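Local coordinates for mannosylglycerate hydrolase MGH1-like glycoside hydrolase domain-containing protein (Thermus thermophilus HB8, PDB 4WVA) that hydrolyses mannosylglycerate, a compatible solute of thermophiles, to mannose and glycerate, and probably also cleaves glucosylglycerate, at residues A145-Y149 with I224-S228; Q242-L248 with W265-E270; G282-S286 with V297-F303; I356-W360 with L414-W418. One frame throughout, in Å; residues are numbered along the deposited sequence.

Contact 1 (A145-Y149 with I224-S228); sequences ARDPY and IYRQS
The hydroxyl of Y225 lies at the edge of the Y149 ring, near its plane, with Y225 OH 4.0 Å from Y149 CD2; the same oxygen is hydrogen-bonded to Q256 of the second subunit, a residue that also packs on Y149. Y225 gets there because its CG stands anti to the backbone N (chi1 -165°), which sends the ring out from its helix toward P148. The pyrrolidine covers one face of that ring: P148 CG sits 3.6 Å from the centroid of Y225, almost on the ring normal, in a CH-pi contact, and P148 CD comes within 3.6 Å of Y225 CE2. In the (alpha/alpha)6-barrel this is a meeting of two helix ends, the last turn of helix 121-146 with the chain that leaves it, and the short helix 221-227. The carbonyls of A145 and R146 approach the Y225 ring obliquely, with R146 O 4.1 Å from Y225 CE2. R146 itself turns its guanidinium elsewhere, to a salt bridge with E161 and a hydrogen bond to the carbonyl of V155. Toward solvent, Y149 OH lies over one face of the R226 guanidinium, at 4.4 Å from R226 NH2.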
loop_
_atom_site.group_PDB
_atom_site.type_symbol
_atom_site.label_atom_id
_atom_site.label_comp_id
_atom_site.label_asym_id
_atom_site.label_seq_id
_atom_site.Cartn_x
_atom_site.Cartn_y
_atom_site.Cartn_z
ATOM N N ALA A 145 22.825 -5.566 12.048
ATOM C CA ALA A 145 23.048 -5.569 13.483
ATOM C C ALA A 145 21.748 -5.610 14.290
ATOM O O ALA A 145 21.696 -6.175 15.391
ATOM C CB ALA A 145 23.875 -4.360 13.867
ATOM N N ARG A 146 20.694 -4.975 13.772
ATOM C CA ARG A 146 19.509 -4.711 14.578
ATOM C C ARG A 146 18.212 -5.351 14.068
ATOM O O ARG A 146 17.166 -5.142 14.662
ATOM C CB ARG A 146 19.309 -3.203 14.756
ATOM C CG ARG A 146 20.543 -2.501 15.302
ATOM C CD ARG A 146 20.865 -2.948 16.718
ATOM N NE ARG A 146 21.934 -2.122 17.319
ATOM C CZ ARG A 146 21.737 -0.921 17.852
ATOM N NH1 ARG A 146 20.530 -0.390 17.884
ATOM N NH2 ARG A 146 22.763 -0.236 18.365
ATOM N N ASP A 147 18.293 -6.149 13.008
ATOM C CA ASP A 147 17.146 -6.914 12.531
ATOM C C ASP A 147 17.578 -8.332 12.142
ATOM O O ASP A 147 17.399 -8.744 10.992
ATOM C CB ASP A 147 16.473 -6.198 11.358
ATOM C CG ASP A 147 15.185 -6.871 10.920
ATOM O OD1 ASP A 147 14.565 -7.575 11.751
ATOM O OD2 ASP A 147 14.811 -6.669 9.751
ATOM N N PRO A 148 18.115 -9.084 13.113
ATOM C CA PRO A 148 18.622 -10.439 12.857
ATOM C C PRO A 148 17.530 -11.441 12.460
ATOM O O PRO A 148 17.840 -12.447 11.802
ATOM C CB PRO A 148 19.265 -10.830 14.196
ATOM C CG PRO A 148 18.609 -9.986 15.216
ATOM C CD PRO A 148 18.365 -8.675 14.504
ATOM N N TYR A 149 16.285 -11.190 12.869
ATOM C CA TYR A 149 15.155 -12.077 12.528
ATOM C C TYR A 149 14.449 -11.660 11.233
ATOM O O TYR A 149 13.381 -12.203 10.921
ATOM C CB TYR A 149 14.142 -12.136 13.679
ATOM C CG TYR A 149 14.658 -12.815 14.940
ATOM C CD1 TYR A 149 14.825 -14.199 14.984
ATOM C CD2 TYR A 149 14.950 -12.076 16.087
ATOM C CE1 TYR A 149 15.289 -14.828 16.135
ATOM C CE2 TYR A 149 15.415 -12.692 17.245
ATOM C CZ TYR A 149 15.583 -14.073 17.257
ATOM O OH TYR A 149 16.042 -14.695 18.395
ATOM N N ILE A 224 25.545 -7.785 21.882
ATOM C CA ILE A 224 24.658 -6.692 22.282
ATOM C C ILE A 224 23.181 -7.103 22.082
ATOM O O ILE A 224 22.370 -6.914 22.988
ATOM C CB ILE A 224 25.029 -5.373 21.575
ATOM C CG1 ILE A 224 26.259 -4.767 22.276
ATOM C CG2 ILE A 224 23.875 -4.367 21.608
ATOM C CD1 ILE A 224 26.937 -3.650 21.515
ATOM N N TYR A 225 22.846 -7.690 20.932
ATOM C CA TYR A 225 21.445 -8.087 20.668
ATOM C C TYR A 225 20.987 -9.162 21.649
ATOM O O TYR A 225 19.875 -9.114 22.195
ATOM C CB TYR A 225 21.228 -8.548 19.211
ATOM C CG TYR A 225 19.755 -8.609 18.865
ATOM C CD1 TYR A 225 18.961 -9.678 19.286
ATOM C CD2 TYR A 225 19.141 -7.571 18.174
ATOM C CE1 TYR A 225 17.609 -9.721 19.009
ATOM C CE2 TYR A 225 17.782 -7.612 17.888
ATOM C CZ TYR A 225 17.021 -8.679 18.309
ATOM O OH TYR A 225 15.665 -8.702 18.039
ATOM N N ARG A 226 21.850 -10.139 21.893
ATOM C CA ARG A 226 21.473 -11.232 22.771
ATOM C C ARG A 226 21.415 -10.807 24.227
ATOM O O ARG A 226 20.532 -11.249 24.957
ATOM C CB ARG A 226 22.404 -12.435 22.574
ATOM C CG ARG A 226 22.278 -13.097 21.198
ATOM C CD ARG A 226 20.838 -13.137 20.669
ATOM N NE ARG A 226 20.715 -13.841 19.386
ATOM C CZ ARG A 226 20.391 -15.127 19.233
ATOM N NH1 ARG A 226 20.146 -15.909 20.281
ATOM N NH2 ARG A 226 20.311 -15.640 18.009
ATOM N N GLN A 227 22.323 -9.930 24.645
ATOM C CA GLN A 227 22.463 -9.632 26.066
ATOM C C GLN A 227 21.798 -8.334 26.514
ATOM O O GLN A 227 21.577 -8.148 27.706
ATOM C CB GLN A 227 23.938 -9.626 26.465
ATOM C CG GLN A 227 24.639 -10.957 26.229
ATOM C CD GLN A 227 26.011 -10.988 26.879
ATOM O OE1 GLN A 227 26.160 -10.604 28.041
ATOM N NE2 GLN A 227 27.025 -11.405 26.123
ATOM N N SER A 228 21.452 -7.430 25.608
ATOM C CA SER A 228 20.891 -6.177 26.106
ATOM C C SER A 228 19.579 -6.439 26.845
ATOM O O SER A 228 18.680 -7.077 26.298
ATOM C CB SER A 228 20.664 -5.146 25.003
ATOM O OG SER A 228 20.117 -3.973 25.585
#

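Contact 2 (Q242-L248 with W265-E270); sequences QRANRDL and WIVRGE
R246 lays its guanidinium over I266, whose CG2 methyl sits above the centre of the flat group, 3.4 Å from R246 CZ. The arginine leaves its helix with CG anti to the carbonyl carbon (chi1 -64°), then bends at chi2 (-94°) before running straight on, a course that carries R246 NH2 to a salt bridge with E270, at 3.0 Å from E270 OE1. The carboxylate stands at the edge of the guanidinium, with its own plane turned 73° against it. I266 fills the middle: I266 CG1 packs 3.6 Å from N245 CB, and its CD1 reaches the N245 carbonyl. N245 is directed at W265, with N245 OD1 3.4 Å from W265 CE3, approaching the indole obliquely. Its amide nitrogen is held by Y143 of helix 121-146, whose ring also stacks on W265. L248 adds a looser touch at the indole edge. Q242, bent at chi2, brings its amide against the I266 carbonyl and the backbone of G269, where the absence of a side chain leaves room for the amide. An alanine here would remove that amide, and is likely to open a gap beside G269 and leave the I266 carbonyl without its polar neighbour. The axes pass 9.4 Å apart and roughly antiparallel, as in a hairpin of consecutive helices. I266 also touches V271 of the third subunit. With a methyl over one face of the guanidinium and E270 at its edge, the arginine's charge is probably neutralised and its plane held on the partly exposed side.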
loop_
_atom_site.group_PDB
_atom_site.type_symbol
_atom_site.label_atom_id
_atom_site.label_comp_id
_atom_site.label_asym_id
_atom_site.label_seq_id
_atom_site.Cartn_x
_atom_site.Cartn_y
_atom_site.Cartn_z
ATOM N N GLN A 242 11.940 4.128 7.569
ATOM C CA GLN A 242 11.124 3.834 6.385
ATOM C C GLN A 242 11.149 5.028 5.432
ATOM O O GLN A 242 11.313 4.865 4.232
ATOM C CB GLN A 242 9.695 3.486 6.788
ATOM C CG GLN A 242 8.707 3.323 5.627
ATOM C CD GLN A 242 8.904 2.055 4.792
ATOM O OE1 GLN A 242 9.689 1.167 5.132
ATOM N NE2 GLN A 242 8.175 1.982 3.683
ATOM N N ARG A 243 10.945 6.238 5.962
ATOM C CA ARG A 243 11.015 7.429 5.119
ATOM C C ARG A 243 12.386 7.547 4.458
ATOM O O ARG A 243 12.478 7.815 3.252
ATOM C CB ARG A 243 10.682 8.690 5.907
ATOM C CG ARG A 243 10.830 9.984 5.123
ATOM C CD ARG A 243 10.016 10.063 3.844
ATOM N NE ARG A 243 10.229 11.345 3.181
ATOM C CZ ARG A 243 9.533 12.465 3.429
ATOM N NH1 ARG A 243 8.546 12.478 4.297
ATOM N NH2 ARG A 243 9.827 13.582 2.786
ATOM N N ALA A 244 13.442 7.319 5.234
ATOM C CA ALA A 244 14.787 7.447 4.729
ATOM C C ALA A 244 15.073 6.406 3.642
ATOM O O ALA A 244 15.739 6.722 2.665
ATOM C CB ALA A 244 15.785 7.352 5.864
ATOM N N ASN A 245 14.583 5.178 3.818
ATOM C CA ASN A 245 14.689 4.139 2.772
ATOM C C ASN A 245 14.014 4.554 1.461
ATOM O O ASN A 245 14.591 4.388 0.378
ATOM C CB ASN A 245 14.090 2.806 3.215
ATOM C CG ASN A 245 14.974 2.043 4.183
ATOM O OD1 ASN A 245 16.196 2.103 4.102
ATOM N ND2 ASN A 245 14.362 1.303 5.083
ATOM N N ARG A 246 12.809 5.103 1.550
ATOM C CA ARG A 246 12.126 5.601 0.363
ATOM C C ARG A 246 12.947 6.672 -0.347
ATOM O O ARG A 246 13.048 6.702 -1.589
ATOM C CB ARG A 246 10.755 6.190 0.738
ATOM C CG ARG A 246 9.799 5.167 1.302
ATOM C CD ARG A 246 8.897 4.578 0.273
ATOM N NE ARG A 246 7.926 3.653 0.874
ATOM C CZ ARG A 246 7.071 2.946 0.156
ATOM N NH1 ARG A 246 7.052 3.080 -1.173
ATOM N NH2 ARG A 246 6.235 2.096 0.759
ATOM N N ASP A 247 13.532 7.575 0.433
ATOM C CA ASP A 247 14.333 8.639 -0.144
ATOM C C ASP A 247 15.689 8.147 -0.686
ATOM O O ASP A 247 16.160 8.653 -1.717
ATOM C CB ASP A 247 14.487 9.784 0.853
ATOM C CG ASP A 247 13.173 10.490 1.119
ATOM O OD1 ASP A 247 12.351 10.540 0.179
ATOM O OD2 ASP A 247 12.939 10.935 2.249
ATOM N N LEU A 248 16.287 7.162 -0.021
ATOM C CA LEU A 248 17.505 6.529 -0.499
ATOM C C LEU A 248 17.292 5.798 -1.827
ATOM O O LEU A 248 18.158 5.835 -2.707
ATOM C CB LEU A 248 18.079 5.578 0.547
ATOM C CG LEU A 248 19.491 5.063 0.278
ATOM C CD1 LEU A 248 20.506 6.201 0.280
ATOM C CD2 LEU A 248 19.843 4.017 1.316
ATOM N N TRP A 265 14.092 -3.526 1.812
ATOM C CA TRP A 265 13.937 -2.843 3.092
ATOM C C TRP A 265 12.613 -2.084 3.139
ATOM O O TRP A 265 11.918 -2.049 4.168
ATOM C CB TRP A 265 15.076 -1.853 3.368
ATOM C CG TRP A 265 16.455 -2.465 3.384
ATOM C CD1 TRP A 265 16.788 -3.746 3.694
ATOM C CD2 TRP A 265 17.689 -1.786 3.115
ATOM N NE1 TRP A 265 18.149 -3.912 3.629
ATOM C CE2 TRP A 265 18.727 -2.724 3.275
ATOM C CE3 TRP A 265 18.019 -0.477 2.757
ATOM C CZ2 TRP A 265 20.064 -2.397 3.059
ATOM C CZ3 TRP A 265 19.345 -0.158 2.556
ATOM C CH2 TRP A 265 20.351 -1.119 2.704
ATOM N N ILE A 266 12.284 -1.442 2.035
ATOM C CA ILE A 266 11.066 -0.635 1.955
ATOM C C ILE A 266 9.809 -1.512 2.114
ATOM O O ILE A 266 8.898 -1.193 2.877
ATOM C CB ILE A 266 11.028 0.126 0.612
ATOM C CG1 ILE A 266 12.108 1.221 0.599
ATOM C CG2 ILE A 266 9.649 0.716 0.380
ATOM C CD1 ILE A 266 12.311 1.904 -0.732
ATOM N N VAL A 267 9.761 -2.602 1.366
ATOM C CA VAL A 267 8.577 -3.441 1.327
ATOM C C VAL A 267 8.379 -4.151 2.657
ATOM O O VAL A 267 7.290 -4.131 3.204
ATOM C CB VAL A 267 8.653 -4.419 0.147
ATOM C CG1 VAL A 267 7.527 -5.437 0.186
ATOM C CG2 VAL A 267 8.618 -3.613 -1.139
ATOM N N ARG A 268 9.452 -4.714 3.199
ATOM C CA ARG A 268 9.365 -5.377 4.506
ATOM C C ARG A 268 9.146 -4.377 5.636
ATOM O O ARG A 268 8.447 -4.671 6.600
ATOM C CB ARG A 268 10.585 -6.280 4.733
ATOM C CG ARG A 268 10.653 -7.361 3.671
ATOM C CD ARG A 268 11.842 -8.301 3.737
ATOM N NE ARG A 268 11.902 -9.120 2.504
ATOM C CZ ARG A 268 11.193 -10.228 2.260
ATOM N NH1 ARG A 268 10.349 -10.734 3.157
ATOM N NH2 ARG A 268 11.350 -10.871 1.106
ATOM N N GLY A 269 9.703 -3.172 5.501
ATOM C CA GLY A 269 9.486 -2.134 6.478
ATOM C C GLY A 269 8.087 -1.586 6.516
ATOM O O GLY A 269 7.608 -1.160 7.577
ATOM N N GLU A 270 7.409 -1.592 5.371
ATOM C CA GLU A 270 6.046 -1.124 5.316
ATOM C C GLU A 270 5.156 -2.091 6.095
ATOM O O GLU A 270 4.248 -1.678 6.821
ATOM C CB GLU A 270 5.585 -1.046 3.862
ATOM C CG GLU A 270 4.211 -0.429 3.721
ATOM C CD GLU A 270 3.903 -0.027 2.303
ATOM O OE1 GLU A 270 4.702 -0.365 1.400
ATOM O OE2 GLU A 270 2.853 0.621 2.103
#

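Contact 3 (G282-S286 with V297-F303); sequences GFYFS and VKTSAGF
F283 is wedged into the turn of 297-303, with contacts on both faces and at its edge. K298 CB lies over one face, 4.0 Å from the centroid of the F283 ring, while the carbonyl of G302 lies over the opposite face. At the edge, F283 CE2 is 3.3 Å from T299 O, and the far edge of the ring meets the face of F303 in a T-shaped pair with planes at 85°. G302 has no side chain to collide with the ring. Buried G302 O has no hydrogen-bond partner in the model and rests 3.2 Å from Y284 CD2. A leucine in place of F283 would probably take the aromatic edge from the face of F303 and open a gap between K298 and G302. Here strand 283-288, which starts at a G1 beta bulge formed by G282 and F283, is covered by the 3-10 turn 300-303 that leads toward helix 305-308. The other side of the contact is looser and bridged by solvent. Water 1 donates to Y284 O at 2.9 Å and to V297 O, and accepts from T299 N; water 2 joins S286 N to V297 O. F285 touches K298 with its ring edge, F285 CE1 lying 3.8 Å from K298 CG. The lysine's far end continues to a salt bridge with E322.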
loop_
_atom_site.group_PDB
_atom_site.type_symbol
_atom_site.label_atom_id
_atom_site.label_comp_id
_atom_site.label_asym_id
_atom_site.label_seq_id
_atom_site.Cartn_x
_atom_site.Cartn_y
_atom_site.Cartn_z
ATOM N N GLY A 282 -6.258 3.125 18.771
ATOM C CA GLY A 282 -6.247 4.039 17.657
ATOM C C GLY A 282 -4.956 4.845 17.597
ATOM O O GLY A 282 -4.968 6.061 17.444
ATOM N N PHE A 283 -3.836 4.147 17.700
ATOM C CA PHE A 283 -2.538 4.809 17.730
ATOM C C PHE A 283 -1.424 3.813 17.439
ATOM O O PHE A 283 -1.637 2.619 17.524
ATOM C CB PHE A 283 -2.327 5.413 19.122
ATOM C CG PHE A 283 -1.473 6.632 19.115
ATOM C CD1 PHE A 283 -1.972 7.826 18.615
ATOM C CD2 PHE A 283 -0.175 6.602 19.601
ATOM C CE1 PHE A 283 -1.191 8.971 18.586
ATOM C CE2 PHE A 283 0.602 7.750 19.584
ATOM C CZ PHE A 283 0.095 8.937 19.091
ATOM N N TYR A 284 -0.253 4.323 17.054
ATOM C CA TYR A 284 0.919 3.482 16.853
ATOM C C TYR A 284 1.732 3.401 18.145
ATOM O O TYR A 284 2.041 4.437 18.750
ATOM C CB TYR A 284 1.837 4.042 15.775
ATOM C CG TYR A 284 1.316 3.981 14.346
ATOM C CD1 TYR A 284 1.536 2.872 13.558
ATOM C CD2 TYR A 284 0.651 5.063 13.778
ATOM C CE1 TYR A 284 1.116 2.825 12.234
ATOM C CE2 TYR A 284 0.208 5.028 12.467
ATOM C CZ TYR A 284 0.438 3.907 11.696
ATOM O OH TYR A 284 -0.004 3.888 10.386
ATOM N N PHE A 285 2.099 2.186 18.530
ATOM C CA PHE A 285 2.908 1.956 19.727
ATOM C C PHE A 285 4.272 1.401 19.369
ATOM O O PHE A 285 4.407 0.603 18.445
ATOM C CB PHE A 285 2.237 0.932 20.652
ATOM C CG PHE A 285 0.982 1.427 21.335
ATOM C CD1 PHE A 285 0.861 2.734 21.766
ATOM C CD2 PHE A 285 -0.071 0.544 21.582
ATOM C CE1 PHE A 285 -0.298 3.169 22.409
ATOM C CE2 PHE A 285 -1.228 0.977 22.220
ATOM C CZ PHE A 285 -1.338 2.291 22.621
ATOM N N SER A 286 5.278 1.784 20.156
ATOM C CA SER A 286 6.528 1.052 20.171
ATOM C C SER A 286 6.298 -0.300 20.870
ATOM O O SER A 286 5.320 -0.464 21.622
ATOM C CB SER A 286 7.593 1.864 20.908
ATOM O OG SER A 286 7.872 3.092 20.239
ATOM N N VAL A 297 1.643 3.402 25.474
ATOM C CA VAL A 297 1.832 4.793 25.851
ATOM C C VAL A 297 1.829 5.573 24.549
ATOM O O VAL A 297 2.605 5.250 23.659
ATOM C CB VAL A 297 3.192 5.031 26.542
ATOM C CG1 VAL A 297 3.397 6.515 26.852
ATOM C CG2 VAL A 297 3.319 4.160 27.790
ATOM N N LYS A 298 0.946 6.557 24.448
ATOM C CA LYS A 298 0.823 7.386 23.248
ATOM C C LYS A 298 1.783 8.564 23.344
ATOM O O LYS A 298 1.573 9.475 24.148
ATOM C CB LYS A 298 -0.619 7.872 23.076
ATOM C CG LYS A 298 -1.614 6.713 22.935
ATOM C CD LYS A 298 -3.015 7.180 22.588
ATOM C CE LYS A 298 -3.726 7.750 23.792
ATOM N NZ LYS A 298 -5.147 8.140 23.548
ATOM N N THR A 299 2.843 8.528 22.540
ATOM C CA THR A 299 3.799 9.623 22.482
ATOM C C THR A 299 3.751 10.280 21.105
ATOM O O THR A 299 3.142 9.753 20.158
ATOM C CB THR A 299 5.234 9.158 22.762
ATOM O OG1 THR A 299 5.736 8.446 21.623
ATOM C CG2 THR A 299 5.300 8.273 24.010
ATOM N N SER A 300 4.415 11.424 20.979
ATOM C CA SER A 300 4.441 12.110 19.683
ATOM C C SER A 300 5.118 11.257 18.598
ATOM O O SER A 300 4.879 11.480 17.414
ATOM C CB SER A 300 5.116 13.479 19.771
ATOM O OG SER A 300 6.442 13.365 20.192
ATOM N N ALA A 301 5.966 10.308 18.989
ATOM C CA ALA A 301 6.614 9.425 18.014
ATOM C C ALA A 301 5.606 8.586 17.230
ATOM O O ALA A 301 5.845 8.232 16.088
ATOM C CB ALA A 301 7.615 8.505 18.692
ATOM N N GLY A 302 4.476 8.285 17.852
ATOM C CA GLY A 302 3.420 7.523 17.217
ATOM C C GLY A 302 2.714 8.214 16.063
ATOM O O GLY A 302 1.964 7.560 15.363
ATOM N N PHE A 303 2.940 9.517 15.874
ATOM C CA PHE A 303 2.472 10.237 14.690
ATOM C C PHE A 303 3.453 10.100 13.518
ATOM O O PHE A 303 3.081 10.358 12.370
ATOM C CB PHE A 303 2.262 11.723 14.977
ATOM C CG PHE A 303 1.093 12.019 15.864
ATOM C CD1 PHE A 303 -0.176 12.211 15.314
ATOM C CD2 PHE A 303 1.258 12.122 17.228
ATOM C CE1 PHE A 303 -1.260 12.492 16.123
ATOM C CE2 PHE A 303 0.167 12.404 18.051
ATOM C CZ PHE A 303 -1.082 12.568 17.499
HETATM O O HOH W 1 3.536 6.149 20.628
HETATM O O HOH W 2 4.546 3.388 22.666
#

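Contact 4 (I356-W360 with L414-W418); sequences INVNW and LALFW
W360 and W418 meet through two different torsions: W360 has CG anti to its backbone nitrogen (chi1 178°), while W418 is turned to an intermediate chi1 of -137° that turns the face of its indole to the W360 edge. The edge of the W360 five-membered ring then faces the six-membered ring of W418, planes at 89° and centroids 5.0 Å apart, in an edge-to-face pair. W360 CD1 stands over the centre of the W418 indole, 3.8 Å from W418 CD2, and the same face also receives W360 CB in a CH-pi contact. The W418 ring presses on the neighbouring backbone, with W418 CH2 3.5 Å from W360 CA. L414 forks between the two helices. L414 CD2 lies over one face of the W360 pyrrole ring in a CH-pi contact, 4.2 Å from the centroid, and L414 CD1 meets N357 CA at 3.4 Å. Alongside, I356 CG2 packs 4.0 Å from L414 CB as the two side chains slide past each other. F417 completes the group, F417 CE2 lying 3.9 Å from W360 CZ2, and W360 NE1 lies near the plane of the F417 ring at its edge. No hydrogen bond crosses this largely apolar interface. F38 and L41 of helix 33-43 extend the packing round W360. N357 touches W34, and W34 and W350 are probable substrate-binding residues, which probably places the contact behind the substrate pocket. Helices 356-368 and 409-418 run at 24° in these segments, consistent with helices of the (alpha/alpha)6-barrel that share a direction.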
loop_
_atom_site.group_PDB
_atom_site.type_symbol
_atom_site.label_atom_id
_atom_site.label_comp_id
_atom_site.label_asym_id
_atom_site.label_seq_id
_atom_site.Cartn_x
_atom_site.Cartn_y
_atom_site.Cartn_z
ATOM N N ILE A 356 10.407 21.183 18.237
ATOM C CA ILE A 356 10.236 21.755 16.914
ATOM C C ILE A 356 10.464 20.735 15.800
ATOM O O ILE A 356 9.761 20.765 14.774
ATOM C CB ILE A 356 11.156 22.983 16.724
ATOM C CG1 ILE A 356 10.907 24.032 17.812
ATOM C CG2 ILE A 356 10.966 23.618 15.362
ATOM C CD1 ILE A 356 9.507 24.582 17.923
ATOM N N ASN A 357 11.466 19.870 15.947
ATOM C CA ASN A 357 11.723 18.873 14.912
ATOM C C ASN A 357 10.546 17.896 14.697
ATOM O O ASN A 357 10.232 17.515 13.555
ATOM C CB ASN A 357 13.027 18.111 15.180
ATOM C CG ASN A 357 12.937 17.188 16.380
ATOM O OD1 ASN A 357 12.365 17.536 17.411
ATOM N ND2 ASN A 357 13.522 16.002 16.256
ATOM N N VAL A 358 9.907 17.500 15.795
ATOM C CA VAL A 358 8.752 16.605 15.722
ATOM C C VAL A 358 7.528 17.360 15.178
ATOM O O VAL A 358 6.787 16.820 14.342
ATOM C CB VAL A 358 8.473 15.911 17.074
ATOM C CG1 VAL A 358 7.218 15.057 16.991
ATOM C CG2 VAL A 358 9.680 15.061 17.459
ATOM N N ASN A 359 7.309 18.607 15.602
ATOM C CA ASN A 359 6.243 19.403 14.978
ATOM C C ASN A 359 6.421 19.435 13.462
ATOM O O ASN A 359 5.453 19.313 12.695
ATOM C CB ASN A 359 6.226 20.861 15.471
ATOM C CG ASN A 359 5.328 21.090 16.677
ATOM O OD1 ASN A 359 4.604 22.135 16.773
ATOM N ND2 ASN A 359 5.348 20.184 17.582
ATOM N N TRP A 360 7.667 19.654 13.028
ATOM C CA TRP A 360 7.981 19.724 11.602
ATOM C C TRP A 360 7.712 18.390 10.872
ATOM O O TRP A 360 7.004 18.377 9.846
ATOM C CB TRP A 360 9.409 20.227 11.390
ATOM C CG TRP A 360 9.764 20.254 9.935
ATOM C CD1 TRP A 360 9.341 21.162 8.997
ATOM C CD2 TRP A 360 10.570 19.305 9.247
ATOM N NE1 TRP A 360 9.848 20.826 7.765
ATOM C CE2 TRP A 360 10.600 19.691 7.889
ATOM C CE3 TRP A 360 11.284 18.165 9.644
ATOM C CZ2 TRP A 360 11.306 18.976 6.929
ATOM C CZ3 TRP A 360 11.992 17.456 8.686
ATOM C CH2 TRP A 360 11.994 17.866 7.342
ATOM N N LEU A 414 15.100 24.850 11.718
ATOM C CA LEU A 414 13.787 24.547 11.174
ATOM C C LEU A 414 12.913 25.799 11.098
ATOM O O LEU A 414 12.097 25.897 10.203
ATOM C CB LEU A 414 13.126 23.401 11.947
ATOM C CG LEU A 414 13.800 22.041 11.719
ATOM C CD1 LEU A 414 13.232 20.969 12.641
ATOM C CD2 LEU A 414 13.667 21.587 10.272
ATOM N N ALA A 415 13.137 26.788 11.961
ATOM C CA ALA A 415 12.518 28.113 11.753
ATOM C C ALA A 415 12.863 28.643 10.363
ATOM O O ALA A 415 11.992 29.118 9.641
ATOM C CB ALA A 415 12.984 29.102 12.815
ATOM N N LEU A 416 14.141 28.553 9.991
ATOM C CA LEU A 416 14.622 28.992 8.687
ATOM C C LEU A 416 14.050 28.155 7.549
ATOM O O LEU A 416 13.585 28.687 6.548
ATOM C CB LEU A 416 16.157 28.942 8.660
ATOM C CG LEU A 416 16.850 30.070 9.394
ATOM C CD1 LEU A 416 18.287 29.692 9.714
ATOM C CD2 LEU A 416 16.807 31.325 8.526
ATOM N N PHE A 417 14.091 26.835 7.691
ATOM C CA PHE A 417 13.590 25.970 6.649
ATOM C C PHE A 417 12.077 26.131 6.433
ATOM O O PHE A 417 11.609 26.213 5.279
ATOM C CB PHE A 417 13.960 24.499 6.917
ATOM C CG PHE A 417 13.734 23.617 5.733
ATOM C CD1 PHE A 417 14.530 23.751 4.608
ATOM C CD2 PHE A 417 12.711 22.683 5.730
ATOM C CE1 PHE A 417 14.325 22.952 3.511
ATOM C CE2 PHE A 417 12.491 21.886 4.617
ATOM C CZ PHE A 417 13.303 22.026 3.517
ATOM N N TRP A 418 11.330 26.213 7.523
ATOM C CA TRP A 418 9.865 26.239 7.444
ATOM C C TRP A 418 9.363 27.530 6.825
ATOM O O TRP A 418 8.290 27.548 6.216
ATOM C CB TRP A 418 9.252 26.043 8.840
ATOM C CG TRP A 418 8.094 25.120 8.912
ATOM C CD1 TRP A 418 7.220 24.801 7.922
ATOM C CD2 TRP A 418 7.669 24.408 10.071
ATOM N NE1 TRP A 418 6.273 23.913 8.393
ATOM C CE2 TRP A 418 6.530 23.658 9.711
ATOM C CE3 TRP A 418 8.147 24.319 11.376
ATOM C CZ2 TRP A 418 5.843 22.848 10.623
ATOM C CZ3 TRP A 418 7.471 23.490 12.277
ATOM C CH2 TRP A 418 6.330 22.776 11.890
#

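Contacts 2, 3 and 4 are buried, whereas contact 1 is only partly so and lies farthest out, about 21 Å between its centre and that of the chain. Contacts 2 and 4 are both helix pairs but differ: roughly antiparallel and mixed, with an ion pair, in contact 2; closer to parallel, mostly apolar and aromatic, without hydrogen bonds across it, in contact 4. Contact 3 joins a strand to a turn and has bridging waters, while contact 1 closes two helix ends around a proline and tyrosines. Contacts 1 and 2 both touch the second subunit. Contacts 3 and 4 meet directly, S300 OG lying 3.7 Å from V358 CG1; contact 4 lies against W34 and W350, contact 3 farther off.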